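Local coordinates for capsule biosynthesis protein CapD proenzyme (Bacillus anthracis, PDB 3G9K), which cleaves the poly-gamma-D-glutamate capsule of the anthrax bacillus and joins it by an amide bond to meso-diaminopimelic acid of the peptidoglycan, at residues T20-S24 against M35-K39; L157-Y161 against T172-T176; G192-G196 against I213-K217; G226-G230 against L249-E253. All coordinates share one frame; numbering follows the deposited sequence.

Overall arrangement
Contacts 1, 2 and 3 are mostly buried, while contact 4 is only partly so. Contacts 1 and 4 each set a strand against a helix, antiparallel in contact 1 and at 36° in contact 4. Contact 2 packs a loop on a short strand, and contact 3 joins two helix ends. No element is shared, though helix 210-214 (contact 3) precedes strand 219-228 (contact 4). Contacts 2 and 4 lie on opposite sides of the chain's centre, their centres about 46 Å apart. Contacts 1 and 2 are mainly apolar, with no hydrogen bond between their segments. Contact 3 adds a charge pair too far apart for a salt bridge, and contact 4 has hydrogen bonds and a bridging water.

Contact 1 (T20-S24 against M35-K39)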
loop_
_atom_site.group_PDB
_atom_site.type_symbol
_atom_site.label_atom_id
_atom_site.label_comp_id
_atom_site.label_asym_id
_atom_site.label_seq_id
_atom_site.Cartn_x
_atom_site.Cartn_y
_atom_site.Cartn_z
ATOM N N THR A 20 11.682 -20.682 -7.370
ATOM C CA THR A 20 11.200 -20.184 -6.098
ATOM C C THR A 20 10.333 -18.934 -6.317
ATOM O O THR A 20 10.612 -18.111 -7.206
ATOM C CB THR A 20 12.388 -19.922 -5.137
ATOM O OG1 THR A 20 11.927 -19.911 -3.777
ATOM C CG2 THR A 20 13.092 -18.657 -5.463
ATOM N N TYR A 21 9.297 -18.826 -5.485
ATOM C CA TYR A 21 8.329 -17.726 -5.546
ATOM C C TYR A 21 7.564 -17.561 -4.223
ATOM O O TYR A 21 7.531 -18.452 -3.393
ATOM C CB TYR A 21 7.338 -17.956 -6.679
ATOM C CG TYR A 21 6.614 -19.289 -6.638
ATOM C CD1 TYR A 21 7.100 -20.388 -7.368
ATOM C CD2 TYR A 21 5.454 -19.457 -5.891
ATOM C CE1 TYR A 21 6.437 -21.622 -7.337
ATOM C CE2 TYR A 21 4.800 -20.682 -5.845
ATOM C CZ TYR A 21 5.296 -21.754 -6.587
ATOM O OH TYR A 21 4.653 -22.976 -6.550
ATOM N N GLY A 22 6.921 -16.396 -4.071
ATOM C CA GLY A 22 6.365 -15.987 -2.817
ATOM C C GLY A 22 5.378 -14.835 -3.013
ATOM O O GLY A 22 5.491 -14.082 -3.974
ATOM N N VAL A 23 4.425 -14.757 -2.098
ATOM C CA VAL A 23 3.450 -13.668 -1.996
ATOM C C VAL A 23 3.296 -13.239 -0.537
ATOM O O VAL A 23 3.166 -14.086 0.365
ATOM C CB VAL A 23 2.043 -14.118 -2.505
ATOM C CG1 VAL A 23 1.021 -12.948 -2.469
ATOM C CG2 VAL A 23 2.149 -14.736 -3.907
ATOM N N SER A 24 3.228 -11.926 -0.298
ATOM C CA SER A 24 2.938 -11.399 1.044
ATOM C C SER A 24 1.836 -10.369 0.869
ATOM O O SER A 24 2.023 -9.426 0.111
ATOM C CB SER A 24 4.186 -10.782 1.679
ATOM O OG SER A 24 3.900 -10.197 2.942
HETATM N N MSE A 35 -0.333 -17.130 -5.132
HETATM C CA MSE A 35 0.455 -18.373 -5.129
HETATM C C MSE A 35 0.004 -19.336 -6.235
HETATM O O MSE A 35 0.838 -19.966 -6.879
HETATM C CB MSE A 35 0.367 -19.077 -3.771
HETATM C CG MSE A 35 1.176 -18.432 -2.644
HETATM SE SE MSE A 35 3.075 -18.289 -2.998
HETATM C CE MSE A 35 3.639 -20.107 -2.559
ATOM N N LYS A 36 -1.331 -19.499 -6.416
ATOM C CA LYS A 36 -1.906 -20.304 -7.518
ATOM C C LYS A 36 -1.384 -19.899 -8.919
ATOM O O LYS A 36 -0.969 -20.763 -9.704
ATOM C CB LYS A 36 -3.445 -20.326 -7.400
ATOM C CG LYS A 36 -4.252 -21.292 -8.317
ATOM C CD LYS A 36 -5.701 -21.322 -7.805
ATOM C CE LYS A 36 -6.681 -22.072 -8.655
ATOM N NZ LYS A 36 -7.897 -22.436 -7.802
ATOM N N VAL A 37 -1.365 -18.606 -9.231
ATOM C CA VAL A 37 -0.800 -18.112 -10.481
ATOM C C VAL A 37 0.665 -18.508 -10.629
ATOM O O VAL A 37 1.133 -18.910 -11.717
ATOM C CB VAL A 37 -0.950 -16.558 -10.582
ATOM C CG1 VAL A 37 -0.155 -15.971 -11.729
ATOM C CG2 VAL A 37 -2.428 -16.189 -10.709
ATOM N N LEU A 38 1.409 -18.364 -9.549
ATOM C CA LEU A 38 2.843 -18.573 -9.593
ATOM C C LEU A 38 3.131 -20.072 -9.687
ATOM O O LEU A 38 3.989 -20.462 -10.428
ATOM C CB LEU A 38 3.525 -17.961 -8.357
ATOM C CG LEU A 38 3.599 -16.419 -8.320
ATOM C CD1 LEU A 38 3.896 -15.872 -6.898
ATOM C CD2 LEU A 38 4.621 -15.890 -9.302
ATOM N N LYS A 39 2.419 -20.880 -8.924
ATOM C CA LYS A 39 2.556 -22.338 -8.964
ATOM C C LYS A 39 2.390 -22.868 -10.399
ATOM O O LYS A 39 3.109 -23.771 -10.824
ATOM C CB LYS A 39 1.522 -22.995 -8.046
ATOM C CG LYS A 39 1.639 -24.535 -7.922
ATOM C CD LYS A 39 0.762 -25.104 -6.799
ATOM C CE LYS A 39 0.932 -26.639 -6.643
ATOM N NZ LYS A 39 2.030 -27.035 -5.708
#
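Tyr21 lies across the last turn of helix 28-39, its ring against Leu38. Its CG stands between the backbone N and the carbonyl carbon (chi1 55°), and this turns the ring toward the helix. CB lies near the methyl CD1 of Leu38. CD2 meets Leu38 CB at 3.5 Å, and this CB sits over one ring face in a CH-pi contact, 3.9 Å from the centroid. CE2 touches the methyl CE of Met35 at 3.5 Å. At the tip, Tyr21 OH reaches the backbone of Lys39, 3.3 Å from its CA, and also meets its CB. The Lys39 chain then leads away.

Met35 is a selenomethionine. Its chain bends at chi2 and chi3, so that SE comes to the edge of the Tyr21 ring, 5.1 Å from the centroid, in a Met-aromatic contact. The same SE touches Val23 CG2 at 3.8 Å. That methyl also packs on Leu38 CD1 at 3.6 Å. No hydrogen bond joins the two segments.

Helix 28-39 also meets helix 44-58, where Leu38 and Val37 touch Ala47. Residues 22-24 of this N-terminal chain pair antiparallel with a strand of the enzyme's second chain, made from the same precursor, and Arg9 of that chain hydrogen-bonds to Leu38 O. The arrangement is a helix packed antiparallel on the strand just before it, where a beta-sheet continues into the partner chain, consistent with the two-chain Ntn-hydrolase fold of gamma-glutamyltransferases.

Contact 2 (L157-Y161 against T172-T176)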
loop_
_atom_site.group_PDB
_atom_site.type_symbol
_atom_site.label_atom_id
_atom_site.label_comp_id
_atom_site.label_asym_id
_atom_site.label_seq_id
_atom_site.Cartn_x
_atom_site.Cartn_y
_atom_site.Cartn_z
ATOM N N LEU A 157 -26.529 -0.015 0.702
ATOM C CA LEU A 157 -25.475 -0.850 1.288
ATOM C C LEU A 157 -26.017 -2.080 2.039
ATOM O O LEU A 157 -25.363 -2.635 2.934
ATOM C CB LEU A 157 -24.603 0.047 2.194
ATOM C CG LEU A 157 -23.331 0.616 1.586
ATOM C CD1 LEU A 157 -23.398 0.933 0.096
ATOM C CD2 LEU A 157 -22.767 1.771 2.410
ATOM N N SER A 158 -27.185 -2.556 1.644
ATOM C CA SER A 158 -27.823 -3.604 2.424
ATOM C C SER A 158 -26.991 -4.883 2.488
ATOM O O SER A 158 -26.989 -5.530 3.516
ATOM C CB SER A 158 -29.216 -3.916 1.877
ATOM O OG SER A 158 -29.108 -4.194 0.502
ATOM N N ILE A 159 -26.260 -5.251 1.430
ATOM C CA ILE A 159 -25.425 -6.490 1.508
ATOM C C ILE A 159 -24.315 -6.493 2.565
ATOM O O ILE A 159 -23.898 -7.575 3.026
ATOM C CB ILE A 159 -24.790 -6.910 0.169
ATOM C CG1 ILE A 159 -23.663 -5.951 -0.266
ATOM C CG2 ILE A 159 -25.794 -6.997 -0.913
ATOM C CD1 ILE A 159 -23.064 -6.361 -1.599
ATOM N N PHE A 160 -23.819 -5.304 2.915
ATOM C CA PHE A 160 -22.784 -5.137 3.930
ATOM C C PHE A 160 -23.337 -4.964 5.332
ATOM O O PHE A 160 -22.593 -5.106 6.304
ATOM C CB PHE A 160 -21.943 -3.905 3.612
ATOM C CG PHE A 160 -21.339 -3.939 2.246
ATOM C CD1 PHE A 160 -20.287 -4.810 1.962
ATOM C CD2 PHE A 160 -21.817 -3.115 1.241
ATOM C CE1 PHE A 160 -19.722 -4.838 0.698
ATOM C CE2 PHE A 160 -21.260 -3.138 -0.024
ATOM C CZ PHE A 160 -20.176 -3.980 -0.286
ATOM N N TYR A 161 -24.622 -4.600 5.420
ATOM C CA TYR A 161 -25.307 -4.380 6.699
ATOM C C TYR A 161 -26.626 -5.126 6.728
ATOM O O TYR A 161 -27.659 -4.508 6.811
ATOM C CB TYR A 161 -25.561 -2.904 6.946
ATOM C CG TYR A 161 -24.320 -2.058 7.072
ATOM C CD1 TYR A 161 -23.762 -1.453 5.942
ATOM C CD2 TYR A 161 -23.683 -1.882 8.296
ATOM C CE1 TYR A 161 -22.638 -0.667 6.038
ATOM C CE2 TYR A 161 -22.524 -1.081 8.410
ATOM C CZ TYR A 161 -22.002 -0.489 7.268
ATOM O OH TYR A 161 -20.865 0.312 7.327
ATOM N N THR A 172 -20.965 -15.455 4.646
ATOM C CA THR A 172 -20.575 -15.348 3.242
ATOM C C THR A 172 -21.117 -14.048 2.642
ATOM O O THR A 172 -22.327 -13.798 2.664
ATOM C CB THR A 172 -21.073 -16.534 2.422
ATOM O OG1 THR A 172 -20.463 -17.728 2.911
ATOM C CG2 THR A 172 -20.740 -16.367 0.934
ATOM N N LEU A 173 -20.211 -13.200 2.169
ATOM C CA LEU A 173 -20.614 -11.990 1.452
ATOM C C LEU A 173 -20.521 -12.214 -0.040
ATOM O O LEU A 173 -19.426 -12.490 -0.552
ATOM C CB LEU A 173 -19.694 -10.841 1.851
ATOM C CG LEU A 173 -19.860 -9.525 1.092
ATOM C CD1 LEU A 173 -21.290 -8.964 1.233
ATOM C CD2 LEU A 173 -18.790 -8.570 1.584
ATOM N N ILE A 174 -21.671 -12.065 -0.709
ATOM C CA ILE A 174 -21.848 -12.198 -2.148
ATOM C C ILE A 174 -22.062 -10.782 -2.722
ATOM O O ILE A 174 -22.802 -9.983 -2.140
ATOM C CB ILE A 174 -23.075 -13.065 -2.547
ATOM C CG1 ILE A 174 -22.844 -14.551 -2.147
ATOM C CG2 ILE A 174 -23.308 -12.940 -4.035
ATOM C CD1 ILE A 174 -24.154 -15.518 -2.164
ATOM N N GLN A 175 -21.337 -10.473 -3.801
ATOM C CA GLN A 175 -21.321 -9.125 -4.432
ATOM C C GLN A 175 -21.672 -9.188 -5.931
ATOM O O GLN A 175 -20.811 -9.021 -6.818
ATOM C CB GLN A 175 -19.948 -8.425 -4.211
ATOM C CG GLN A 175 -19.647 -8.059 -2.757
ATOM C CD GLN A 175 -18.292 -7.442 -2.554
ATOM O OE1 GLN A 175 -18.143 -6.220 -2.521
ATOM N NE2 GLN A 175 -17.293 -8.291 -2.401
ATOM N N THR A 176 -22.962 -9.409 -6.191
ATOM C CA THR A 176 -23.507 -9.563 -7.520
ATOM C C THR A 176 -23.317 -8.384 -8.467
ATOM O O THR A 176 -22.902 -8.587 -9.600
ATOM C CB THR A 176 -24.975 -9.910 -7.434
ATOM O OG1 THR A 176 -25.074 -11.146 -6.713
ATOM C CG2 THR A 176 -25.582 -10.054 -8.825
#
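Leu173 spreads its two methyls over neighbouring residues of the loop. CD1 touches Ile159 O at 3.5 Å and lies 4.1 Å from Ile159 CG1. CD2 approaches the Phe160 ring obliquely, 3.9 Å from CE1. CG is anti to the backbone N (chi1 174°), which swings the fork toward the loop, one methyl for each residue.

Ile159 crosses Leu173 at about a right angle. Its CD1 rests 3.7 Å from Ile174 O and 4.0 Å from Gln175 CG. Ile159 CG1 also lies over the face of the adjacent Phe160 ring.

Gln175 brings its amide oxygen to the edge of that ring, with OE1 3.8 Å from Phe160 CZ. Amide and ring planes stand 80° apart. The amide's other end is held outside the contact, where NE2 hydrogen-bonds to Val57 O. This should help to fix the amide's rotation.

Phe160 also meets the ring of Phe34 from the enzyme's second chain. Leu173 pairs through its backbone with Phe135. Gln175 is the N-cap residue of helix 176-188. The contact thus lays the loop after helix 139-152 against a short two-stranded antiparallel sheet and the start of the next helix, within the gamma-glutamyltranspeptidase family region.

Contact 3 (G192-G196 against I213-K217)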
loop_
_atom_site.group_PDB
_atom_site.type_symbol
_atom_site.label_atom_id
_atom_site.label_comp_id
_atom_site.label_asym_id
_atom_site.label_seq_id
_atom_site.Cartn_x
_atom_site.Cartn_y
_atom_site.Cartn_z
ATOM N N GLY A 192 -14.935 -1.056 -20.528
ATOM C CA GLY A 192 -16.020 -1.541 -19.698
ATOM C C GLY A 192 -16.224 -0.781 -18.404
ATOM O O GLY A 192 -17.239 -0.953 -17.777
ATOM N N PHE A 193 -15.201 -0.045 -17.969
ATOM C CA PHE A 193 -15.250 0.802 -16.759
ATOM C C PHE A 193 -15.342 2.293 -17.137
ATOM O O PHE A 193 -16.179 2.992 -16.589
ATOM C CB PHE A 193 -14.012 0.544 -15.914
ATOM C CG PHE A 193 -13.966 1.291 -14.593
ATOM C CD1 PHE A 193 -14.477 0.720 -13.436
ATOM C CD2 PHE A 193 -13.328 2.528 -14.491
ATOM C CE1 PHE A 193 -14.411 1.367 -12.224
ATOM C CE2 PHE A 193 -13.255 3.185 -13.266
ATOM C CZ PHE A 193 -13.801 2.619 -12.145
ATOM N N TYR A 194 -14.475 2.752 -18.071
ATOM C CA TYR A 194 -14.281 4.170 -18.370
ATOM C C TYR A 194 -15.238 4.711 -19.443
ATOM O O TYR A 194 -15.219 5.886 -19.738
ATOM C CB TYR A 194 -12.827 4.430 -18.750
ATOM C CG TYR A 194 -11.842 4.192 -17.629
ATOM C CD1 TYR A 194 -11.580 5.170 -16.673
ATOM C CD2 TYR A 194 -11.256 2.942 -17.462
ATOM C CE1 TYR A 194 -10.725 4.927 -15.626
ATOM C CE2 TYR A 194 -10.402 2.689 -16.452
ATOM C CZ TYR A 194 -10.117 3.688 -15.512
ATOM O OH TYR A 194 -9.252 3.411 -14.495
ATOM N N GLU A 195 -16.131 3.861 -19.958
ATOM C CA GLU A 195 -17.137 4.267 -20.932
ATOM C C GLU A 195 -18.354 3.421 -20.653
ATOM O O GLU A 195 -18.331 2.583 -19.773
ATOM C CB GLU A 195 -16.650 4.082 -22.363
ATOM C CG GLU A 195 -15.353 4.808 -22.694
ATOM C CD GLU A 195 -14.871 4.500 -24.103
ATOM O OE1 GLU A 195 -15.706 4.307 -24.994
ATOM O OE2 GLU A 195 -13.662 4.433 -24.319
ATOM N N GLY A 196 -19.444 3.678 -21.360
ATOM C CA GLY A 196 -20.638 2.868 -21.218
ATOM C C GLY A 196 -21.380 3.071 -19.931
ATOM O O GLY A 196 -21.251 4.093 -19.263
ATOM N N ILE A 213 -13.758 10.970 -17.086
ATOM C CA ILE A 213 -13.636 9.528 -16.855
ATOM C C ILE A 213 -12.897 8.852 -18.014
ATOM O O ILE A 213 -11.959 8.076 -17.791
ATOM C CB ILE A 213 -15.013 8.897 -16.591
ATOM C CG1 ILE A 213 -15.581 9.454 -15.271
ATOM C CG2 ILE A 213 -14.910 7.356 -16.542
ATOM C CD1 ILE A 213 -17.063 9.222 -15.064
ATOM N N LYS A 214 -13.259 9.182 -19.218
ATOM C CA LYS A 214 -12.653 8.557 -20.404
ATOM C C LYS A 214 -11.234 9.004 -20.616
ATOM O O LYS A 214 -10.412 8.258 -21.189
ATOM C CB LYS A 214 -13.484 8.921 -21.667
ATOM C CG LYS A 214 -13.126 8.086 -22.907
ATOM C CD LYS A 214 -14.002 8.377 -24.119
ATOM C CE LYS A 214 -13.350 7.718 -25.364
ATOM N NZ LYS A 214 -13.949 8.179 -26.659
ATOM N N GLY A 215 -10.921 10.215 -20.140
ATOM C CA GLY A 215 -9.643 10.803 -20.372
ATOM C C GLY A 215 -8.553 10.368 -19.417
ATOM O O GLY A 215 -7.436 10.878 -19.493
ATOM N N TYR A 216 -8.873 9.455 -18.519
ATOM C CA TYR A 216 -7.907 9.000 -17.544
ATOM C C TYR A 216 -6.698 8.385 -18.246
ATOM O O TYR A 216 -6.858 7.585 -19.154
ATOM C CB TYR A 216 -8.502 7.961 -16.584
ATOM C CG TYR A 216 -7.431 7.580 -15.553
ATOM C CD1 TYR A 216 -6.562 6.519 -15.767
ATOM C CD2 TYR A 216 -7.247 8.363 -14.398
ATOM C CE1 TYR A 216 -5.560 6.201 -14.846
ATOM C CE2 TYR A 216 -6.235 8.048 -13.469
ATOM C CZ TYR A 216 -5.396 6.987 -13.706
ATOM O OH TYR A 216 -4.386 6.688 -12.824
ATOM N N LYS A 217 -5.497 8.746 -17.795
ATOM C CA LYS A 217 -4.244 8.156 -18.298
ATOM C C LYS A 217 -3.297 7.760 -17.164
ATOM O O LYS A 217 -3.074 8.538 -16.221
ATOM C CB LYS A 217 -3.511 9.142 -19.201
ATOM C CG LYS A 217 -4.270 9.468 -20.503
ATOM C CD LYS A 217 -4.531 8.217 -21.361
ATOM C CE LYS A 217 -5.495 8.498 -22.516
ATOM N NZ LYS A 217 -6.280 7.276 -22.897
#
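Tyr194 and Ile213 meet where two short helices, 191-194 and 210-214, come to their ends in the gamma-glutamyltranspeptidase region. Helix 196-206 lies between them in the chain. Tyr194 has CG anti to its carbonyl carbon (chi1 -65°). The ring edge is thereby set against the end of the second helix. CD1 lies 3.1 Å from Ile213 O, near the ring plane. Phe193 CD2 sits over one face of the same ring. The tyrosine tip is anchored beyond the contact, as OH hydrogen-bonds to Pro102 O and Ala106 N.

Ile213 turns its CG2 branch across the contact, 3.5 Å from Tyr194 O. The end of its side chain leads away, and Ile213 also packs on Ile202 and Ser203 of helix 196-206.

Tyr216 meets Tyr194 through its CB, 3.9 Å from CE1. The two rings are near parallel, at 19°, but slid apart, centroids 6.0 Å apart, and barely overlap. Tyr216 OH hydrogen-bonds to Arg85 O.

Extended Lys214 crosses Glu195 obliquely. Their aliphatic parts pack, and Glu195 OE2 comes 3.5 Å from Lys214 CE. The carboxylate has its salt bridge with Lys191. Glu195 OE2 and Lys214 NZ remain 4.4 Å apart, too far for a second one.

Contact 4 (G226-G230 against L249-E253); sequences GNYMG and LKLAE
Lys250 NZ donates a hydrogen bond to Asn227 O, 2.7 Å away. The ammonium stands above the carbonyl plane, 36° out of it. A water bridges Lys250 NZ (3.0 Å) to Asn227 N (2.9 Å), accepting from both, so both backbone polar atoms of Asn227 are engaged. Asp302 takes a salt bridge from the same nitrogen, so three partners hold this buried charge. The lysine chain bends at chi3 and chi4 (77° and 76°). These bends curl the chain round Asn227 O, with CG, CD and CE all close to it.

Further along, Met229 N donates to Glu253 OE1 at 3.2 Å and meets it from above the carboxylate plane. The other oxygen, OE2, lies 3.4 Å from SE of Met229, a selenomethionine.

These bonds tie helix 242-254 to the end of strand 219-228, where the chain turns through Met229 and Gly230 into the antiparallel strand 231-235. They are the last two strands of a four-stranded antiparallel sheet, with 231-235 outermost within this chain.

The ring of Tyr228 packs on the helix beside these bonds. Leu249 CB sits over its centre in a CH-pi contact, 3.7 Å from the centroid. Met229 CG covers the opposite face, offset toward the rim. Tyr228 CE1 also comes 3.2 Å from Leu249 O, and CD1 approaches Glu253 OE1. The carboxylate plane is nearly perpendicular to the ring. Leu249 CD2 reaches the phenol end. There Tyr228 OH is hydrogen-bonded to Thr94 of the enzyme's second chain, and Leu90 of that chain packs on Leu249.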
loop_
_atom_site.group_PDB
_atom_site.type_symbol
_atom_site.label_atom_id
_atom_site.label_comp_id
_atom_site.label_asym_id
_atom_site.label_seq_id
_atom_site.Cartn_x
_atom_site.Cartn_y
_atom_site.Cartn_z
ATOM N N GLY A 226 18.548 5.047 -4.879
ATOM C CA GLY A 226 19.573 5.490 -3.964
ATOM C C GLY A 226 20.273 4.265 -3.400
ATOM O O GLY A 226 20.197 3.158 -3.949
ATOM N N ASN A 227 21.013 4.493 -2.331
ATOM C CA ASN A 227 21.712 3.451 -1.609
ATOM C C ASN A 227 21.472 3.651 -0.112
ATOM O O ASN A 227 21.313 4.793 0.370
ATOM C CB ASN A 227 23.203 3.492 -1.945
ATOM C CG ASN A 227 23.878 4.760 -1.469
ATOM O OD1 ASN A 227 24.064 4.961 -0.278
ATOM N ND2 ASN A 227 24.256 5.611 -2.400
ATOM N N TYR A 228 21.443 2.538 0.622
ATOM C CA TYR A 228 21.277 2.595 2.062
ATOM C C TYR A 228 21.793 1.309 2.659
ATOM O O TYR A 228 21.356 0.232 2.267
ATOM C CB TYR A 228 19.811 2.848 2.409
ATOM C CG TYR A 228 19.389 2.461 3.782
ATOM C CD1 TYR A 228 19.812 3.171 4.900
ATOM C CD2 TYR A 228 18.526 1.379 3.974
ATOM C CE1 TYR A 228 19.395 2.781 6.202
ATOM C CE2 TYR A 228 18.109 1.000 5.242
ATOM C CZ TYR A 228 18.558 1.692 6.353
ATOM O OH TYR A 228 18.125 1.299 7.602
HETATM N N MSE A 229 22.742 1.416 3.583
HETATM C CA MSE A 229 23.324 0.252 4.265
HETATM C C MSE A 229 23.863 -0.808 3.300
HETATM O O MSE A 229 23.758 -2.018 3.553
HETATM C CB MSE A 229 22.305 -0.358 5.239
HETATM C CG MSE A 229 22.026 0.515 6.434
HETATM SE SE MSE A 229 23.540 0.531 7.670
HETATM C CE MSE A 229 23.333 -1.254 8.438
ATOM N N GLY A 230 24.440 -0.344 2.182
ATOM C CA GLY A 230 24.992 -1.246 1.190
ATOM C C GLY A 230 23.969 -1.885 0.271
ATOM O O GLY A 230 24.315 -2.750 -0.559
ATOM N N LEU A 249 15.734 6.926 6.064
ATOM C CA LEU A 249 16.602 5.767 6.233
ATOM C C LEU A 249 18.070 6.204 6.258
ATOM O O LEU A 249 18.824 5.755 7.109
ATOM C CB LEU A 249 16.390 4.742 5.118
ATOM C CG LEU A 249 15.043 3.983 5.096
ATOM C CD1 LEU A 249 14.914 3.218 3.785
ATOM C CD2 LEU A 249 14.875 3.018 6.312
ATOM N N LYS A 250 18.455 7.057 5.303
ATOM C CA LYS A 250 19.841 7.516 5.187
ATOM C C LYS A 250 20.245 8.409 6.371
ATOM O O LYS A 250 21.331 8.229 6.936
ATOM C CB LYS A 250 20.072 8.197 3.852
ATOM C CG LYS A 250 20.035 7.247 2.672
ATOM C CD LYS A 250 20.341 7.972 1.382
ATOM C CE LYS A 250 21.847 8.255 1.251
ATOM N NZ LYS A 250 22.660 7.059 0.880
ATOM N N LEU A 251 19.372 9.336 6.755
ATOM C CA LEU A 251 19.521 10.078 8.013
ATOM C C LEU A 251 19.698 9.182 9.257
ATOM O O LEU A 251 20.550 9.462 10.103
ATOM C CB LEU A 251 18.340 11.039 8.203
ATOM C CG LEU A 251 18.378 12.328 7.348
ATOM C CD1 LEU A 251 17.016 13.044 7.278
ATOM C CD2 LEU A 251 19.468 13.268 7.915
ATOM N N ALA A 252 18.894 8.111 9.388
ATOM C CA ALA A 252 19.000 7.207 10.537
ATOM C C ALA A 252 20.309 6.414 10.529
ATOM O O ALA A 252 20.911 6.188 11.578
ATOM C CB ALA A 252 17.776 6.268 10.595
ATOM N N GLU A 253 20.750 5.994 9.341
ATOM C CA GLU A 253 22.062 5.375 9.171
ATOM C C GLU A 253 23.197 6.311 9.640
ATOM O O GLU A 253 24.047 5.918 10.445
ATOM C CB GLU A 253 22.291 5.013 7.704
ATOM C CG GLU A 253 23.700 4.518 7.402
ATOM C CD GLU A 253 23.846 3.890 6.040
ATOM O OE1 GLU A 253 22.999 4.158 5.137
ATOM O OE2 GLU A 253 24.834 3.139 5.875
HETATM O O HOH W 1 21.419 7.351 -1.842
#